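Local coordinates for transcription elongation factor Spt5 (Methanocaldococcus jannaschii, PDB 3EWG), which stimulates transcription elongation, its NGN domain, the part described here, mediating the interaction of the Spt4-Spt5 complex with RNA polymerase, at residues 5-10 with 41-46; 29-34 with 46-51. All coordinates share one frame; numbering follows the deposited sequence.

Contact 1 of 2, residues 5-10 with 41-46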
# COMPACT_ATOMS: atom_id res chain seq x y z
N VAL A 5 7.95 -5.12 -7.36
CA VAL A 5 9.03 -4.15 -7.49
C VAL A 5 10.06 -4.44 -6.40
O VAL A 5 9.74 -4.42 -5.22
CB VAL A 5 8.51 -2.70 -7.39
CG1 VAL A 5 9.68 -1.71 -7.44
CG2 VAL A 5 7.50 -2.42 -8.49
N ARG A 6 11.28 -4.72 -6.83
CA ARG A 6 12.38 -5.04 -5.93
C ARG A 6 12.96 -3.75 -5.35
O ARG A 6 13.33 -2.83 -6.10
CB ARG A 6 13.45 -5.84 -6.68
CG ARG A 6 14.70 -6.17 -5.89
CD ARG A 6 14.48 -7.29 -4.89
NE ARG A 6 15.73 -7.67 -4.24
CZ ARG A 6 15.81 -8.24 -3.04
NH1 ARG A 6 14.71 -8.50 -2.33
NH2 ARG A 6 17.00 -8.54 -2.55
N THR A 7 13.02 -3.68 -4.03
CA THR A 7 13.53 -2.49 -3.34
C THR A 7 14.64 -2.87 -2.37
O THR A 7 14.84 -4.05 -2.07
CB THR A 7 12.41 -1.76 -2.54
OG1 THR A 7 12.14 -2.47 -1.31
CG2 THR A 7 11.11 -1.63 -3.35
N MET A 8 15.35 -1.85 -1.88
CA MET A 8 16.21 -2.02 -0.72
C MET A 8 15.35 -2.49 0.45
O MET A 8 14.23 -1.98 0.64
CB MET A 8 16.90 -0.71 -0.37
CG MET A 8 17.95 -0.84 0.73
SD MET A 8 18.81 0.71 1.06
CE MET A 8 17.88 1.35 2.44
N VAL A 9 15.85 -3.45 1.21
CA VAL A 9 15.14 -3.95 2.39
C VAL A 9 14.97 -2.80 3.39
O VAL A 9 15.92 -2.07 3.67
CB VAL A 9 15.88 -5.15 3.03
CG1 VAL A 9 15.27 -5.53 4.38
CG2 VAL A 9 15.87 -6.34 2.08
N GLY A 10 13.74 -2.62 3.88
CA GLY A 10 13.44 -1.57 4.84
C GLY A 10 12.85 -0.31 4.24
O GLY A 10 12.35 0.55 4.96
N GLY A 41 12.00 -6.28 0.94
CA GLY A 41 12.61 -5.88 -0.33
C GLY A 41 11.71 -5.92 -1.55
O GLY A 41 12.19 -5.96 -2.69
N TYR A 42 10.39 -5.92 -1.33
CA TYR A 42 9.44 -5.91 -2.44
C TYR A 42 8.23 -5.05 -2.13
O TYR A 42 7.78 -5.00 -0.99
CB TYR A 42 8.96 -7.33 -2.80
CG TYR A 42 10.05 -8.22 -3.34
CD1 TYR A 42 10.69 -9.14 -2.51
CD2 TYR A 42 10.45 -8.13 -4.67
CE1 TYR A 42 11.70 -9.95 -2.99
CE2 TYR A 42 11.46 -8.95 -5.16
CZ TYR A 42 12.08 -9.85 -4.32
OH TYR A 42 13.09 -10.66 -4.79
N VAL A 43 7.75 -4.35 -3.16
CA VAL A 43 6.46 -3.67 -3.13
C VAL A 43 5.64 -4.27 -4.26
O VAL A 43 6.11 -4.39 -5.40
CB VAL A 43 6.58 -2.13 -3.31
CG1 VAL A 43 5.19 -1.46 -3.37
CG2 VAL A 43 7.39 -1.50 -2.18
N LEU A 44 4.42 -4.68 -3.94
CA LEU A 44 3.54 -5.27 -4.94
C LEU A 44 2.65 -4.19 -5.53
O LEU A 44 2.05 -3.40 -4.79
CB LEU A 44 2.71 -6.42 -4.35
CG LEU A 44 3.50 -7.60 -3.76
CD1 LEU A 44 2.57 -8.71 -3.29
CD2 LEU A 44 4.54 -8.15 -4.74
N VAL A 45 2.58 -4.17 -6.86
CA VAL A 45 1.85 -3.15 -7.60
C VAL A 45 0.94 -3.80 -8.63
O VAL A 45 1.41 -4.56 -9.48
CB VAL A 45 2.82 -2.17 -8.31
CG1 VAL A 45 2.05 -1.12 -9.11
CG2 VAL A 45 3.76 -1.50 -7.32
N GLU A 46 -0.35 -3.51 -8.54
CA GLU A 46 -1.27 -3.88 -9.61
C GLU A 46 -1.34 -2.72 -10.61
O GLU A 46 -1.59 -1.57 -10.23
CB GLU A 46 -2.66 -4.22 -9.08
CG GLU A 46 -3.56 -4.83 -10.15
CD GLU A 46 -5.04 -4.84 -9.80
OE1 GLU A 46 -5.42 -4.32 -8.73
OE2 GLU A 46 -5.81 -5.37 -10.62
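Val5 and Val43 form a hydrogen-bonded antiparallel pair where strand 5-7 runs beside strand 42-46, their axes 4.8 Å apart at closest approach and their directions 158° apart. Val5 N donates to Val43 O at 2.8 Å, and Val43 N returns a bond to Val5 O. Two residues on, Thr7 N reaches Gly41 O at 2.8 Å in a nearly straight bond, although the donor stands well above the plane of that carbonyl. Arg6 and Tyr42 make the non-hydrogen-bonded pair between these links, and their side chains lie on the same face of the sheet. A chi1 of 176° sends Arg6 CG away from the backbone N, and a bend at chi2 then turns the chain across the tyrosine at a slant: CD of Arg6 lies 3.5 Å from Tyr42 CE2, and NH1 of Arg6 comes to 3.4 Å from Tyr42 CE1. The guanidinium and ring planes are inclined by 40°. On the other face, Val5 CG2 touches Val45 CG2 at 4.0 Å, while Thr7 CG2 meets Val43 CG2 nearly at a right angle; Met19 and Ile15 of helix 12-25 pack over this side. The Thr7 hydroxyl donates to Met8 O in the loop that follows the strand, 2.9 Å from OG1 of Thr7. Gly41, at positive phi, lies against Arg6, Thr7 and Val9. The chemistry thus divides by face: these valines and the threonine methyl contribute to the hydrophobic core of the alpha/beta domain, whereas arginine and tyrosine dress the partly exposed side.

Contact 2 of 2, residues 29-34 with 46-51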
# COMPACT_ATOMS: atom_id res chain seq x y z
N ASP A 29 -1.82 4.24 -14.79
CA ASP A 29 -2.84 3.22 -14.59
C ASP A 29 -2.38 2.18 -13.57
O ASP A 29 -2.21 1.00 -13.88
CB ASP A 29 -3.22 2.57 -15.93
CG ASP A 29 -3.92 3.54 -16.87
OD1 ASP A 29 -4.72 4.37 -16.40
OD2 ASP A 29 -3.66 3.47 -18.09
N VAL A 30 -2.16 2.66 -12.35
CA VAL A 30 -1.72 1.84 -11.22
C VAL A 30 -2.91 1.71 -10.29
O VAL A 30 -3.44 2.72 -9.82
CB VAL A 30 -0.51 2.49 -10.51
CG1 VAL A 30 -0.18 1.77 -9.20
CG2 VAL A 30 0.71 2.50 -11.43
N TYR A 31 -3.34 0.48 -10.04
CA TYR A 31 -4.63 0.23 -9.37
C TYR A 31 -4.52 -0.13 -7.90
O TYR A 31 -5.40 0.23 -7.10
CB TYR A 31 -5.42 -0.86 -10.11
CG TYR A 31 -5.58 -0.60 -11.60
CD1 TYR A 31 -6.03 0.63 -12.07
CD2 TYR A 31 -5.29 -1.60 -12.53
CE1 TYR A 31 -6.17 0.87 -13.43
CE2 TYR A 31 -5.43 -1.37 -13.90
CZ TYR A 31 -5.88 -0.13 -14.34
OH TYR A 31 -6.03 0.12 -15.68
N SER A 32 -3.45 -0.85 -7.54
CA SER A 32 -3.25 -1.32 -6.18
C SER A 32 -1.77 -1.24 -5.79
O SER A 32 -0.89 -1.40 -6.63
CB SER A 32 -3.75 -2.76 -6.01
OG SER A 32 -5.04 -2.93 -6.56
N ILE A 33 -1.52 -0.99 -4.51
CA ILE A 33 -0.17 -0.99 -3.96
C ILE A 33 -0.19 -1.70 -2.60
O ILE A 33 -1.03 -1.39 -1.76
CB ILE A 33 0.41 0.45 -3.79
CG1 ILE A 33 0.46 1.18 -5.14
CG2 ILE A 33 1.81 0.40 -3.16
CD1 ILE A 33 0.68 2.68 -5.03
N LEU A 34 0.73 -2.65 -2.42
CA LEU A 34 0.94 -3.31 -1.13
C LEU A 34 2.39 -3.22 -0.66
O LEU A 34 3.31 -3.66 -1.37
CB LEU A 34 0.51 -4.79 -1.17
CG LEU A 34 0.86 -5.65 0.05
CD1 LEU A 34 -0.01 -5.31 1.24
CD2 LEU A 34 0.79 -7.14 -0.26
N GLU A 46 -0.35 -3.51 -8.54
CA GLU A 46 -1.27 -3.88 -9.61
C GLU A 46 -1.34 -2.72 -10.61
O GLU A 46 -1.59 -1.57 -10.23
CB GLU A 46 -2.66 -4.22 -9.08
CG GLU A 46 -3.56 -4.83 -10.15
CD GLU A 46 -5.04 -4.84 -9.80
OE1 GLU A 46 -5.42 -4.32 -8.73
OE2 GLU A 46 -5.81 -5.37 -10.62
N ALA A 47 -1.11 -3.04 -11.88
CA ALA A 47 -1.11 -2.04 -12.93
C ALA A 47 -1.61 -2.62 -14.24
O ALA A 47 -1.63 -3.85 -14.42
CB ALA A 47 0.28 -1.44 -13.11
N GLU A 48 -2.02 -1.75 -15.15
CA GLU A 48 -2.54 -2.17 -16.44
C GLU A 48 -1.45 -2.82 -17.30
O GLU A 48 -1.66 -3.89 -17.87
CB GLU A 48 -3.16 -0.97 -17.18
CG GLU A 48 -3.95 -1.32 -18.44
CD GLU A 48 -5.18 -2.18 -18.18
OE1 GLU A 48 -5.83 -2.01 -17.12
OE2 GLU A 48 -5.50 -3.01 -19.05
N THR A 49 -0.30 -2.15 -17.37
CA THR A 49 0.82 -2.62 -18.18
C THR A 49 2.11 -2.56 -17.37
O THR A 49 2.17 -1.88 -16.34
CB THR A 49 1.02 -1.75 -19.46
OG1 THR A 49 1.33 -0.40 -19.08
CG2 THR A 49 -0.24 -1.76 -20.34
N LYS A 50 3.13 -3.26 -17.85
CA LYS A 50 4.47 -3.16 -17.26
C LYS A 50 5.03 -1.75 -17.43
O LYS A 50 5.73 -1.24 -16.55
CB LYS A 50 5.41 -4.19 -17.88
CG LYS A 50 6.71 -4.37 -17.08
CD LYS A 50 7.56 -5.49 -17.62
CE LYS A 50 8.83 -5.63 -16.79
NZ LYS A 50 9.41 -7.00 -16.90
N GLY A 51 4.70 -1.13 -18.57
CA GLY A 51 5.09 0.26 -18.85
C GLY A 51 4.70 1.24 -17.76
O GLY A 51 5.51 2.10 -17.37
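A classic beta bulge lies within the hairpin of strands 30-36 and 42-47, with Tyr31 and Ser32 together facing Glu46. Glu46 O receives Tyr31 N at 2.7 Å and, more weakly, Ser32 N at 3.3 Å, while Glu46 N donates to Ser32 O. Beyond the bulge, Glu48 N bonds Asp29 O at 3.0 Å, almost in line with the carbonyl. That same oxygen lies over the centre of the Tyr31 ring, 3.8 Å above its plane. The phenol extends past Ala47 to Glu48, and its OH donates to OE1 of Glu48 at 2.6 Å, on the anti side of the carboxylate; ring and carboxylate planes are 73° apart. A second hydroxyl, that of Ser32, meets Glu46, whose chain, extended beyond CG, brings OE1 to 2.6 Å from Ser32 OG; the hydroxyl approaches nearly along the C-O bond. Val30 CG2 and Ala47 CB pair on the opposite face, toward helix 50-57. Ser32 OG also bonds Ser36 OG of the second subunit, whose strand continues the sheet from 32-34. Two glutamates thus each take a short hydroxyl bond, which should steady their carboxylates, and one of these bonds lies right at the dimer interface.

Contacts 1 and 2 are centred about 13 Å apart and lie on one antiparallel sheet, in which strand 42-47 runs between 2-7 and 30-36. Contact 1 joins the first half of strand 42-47 to strand 2-7; contact 2 joins its end to strand 30-36. Glu46 belongs to both but makes its contacts in contact 2. The segments alternate along the sequence, 5-10, 29-34, 41-46 and 46-51, with helix 12-25 between the first two. Leu44 O and Leu34 N, 2.8 Å apart, probably hydrogen-bond the two regions, and Val45 CG1 packs on Val30 CG1. Within this chain the sheet ends at strand 30-36, where the second subunit adds its own strand, consistent with the homodimer found in solution.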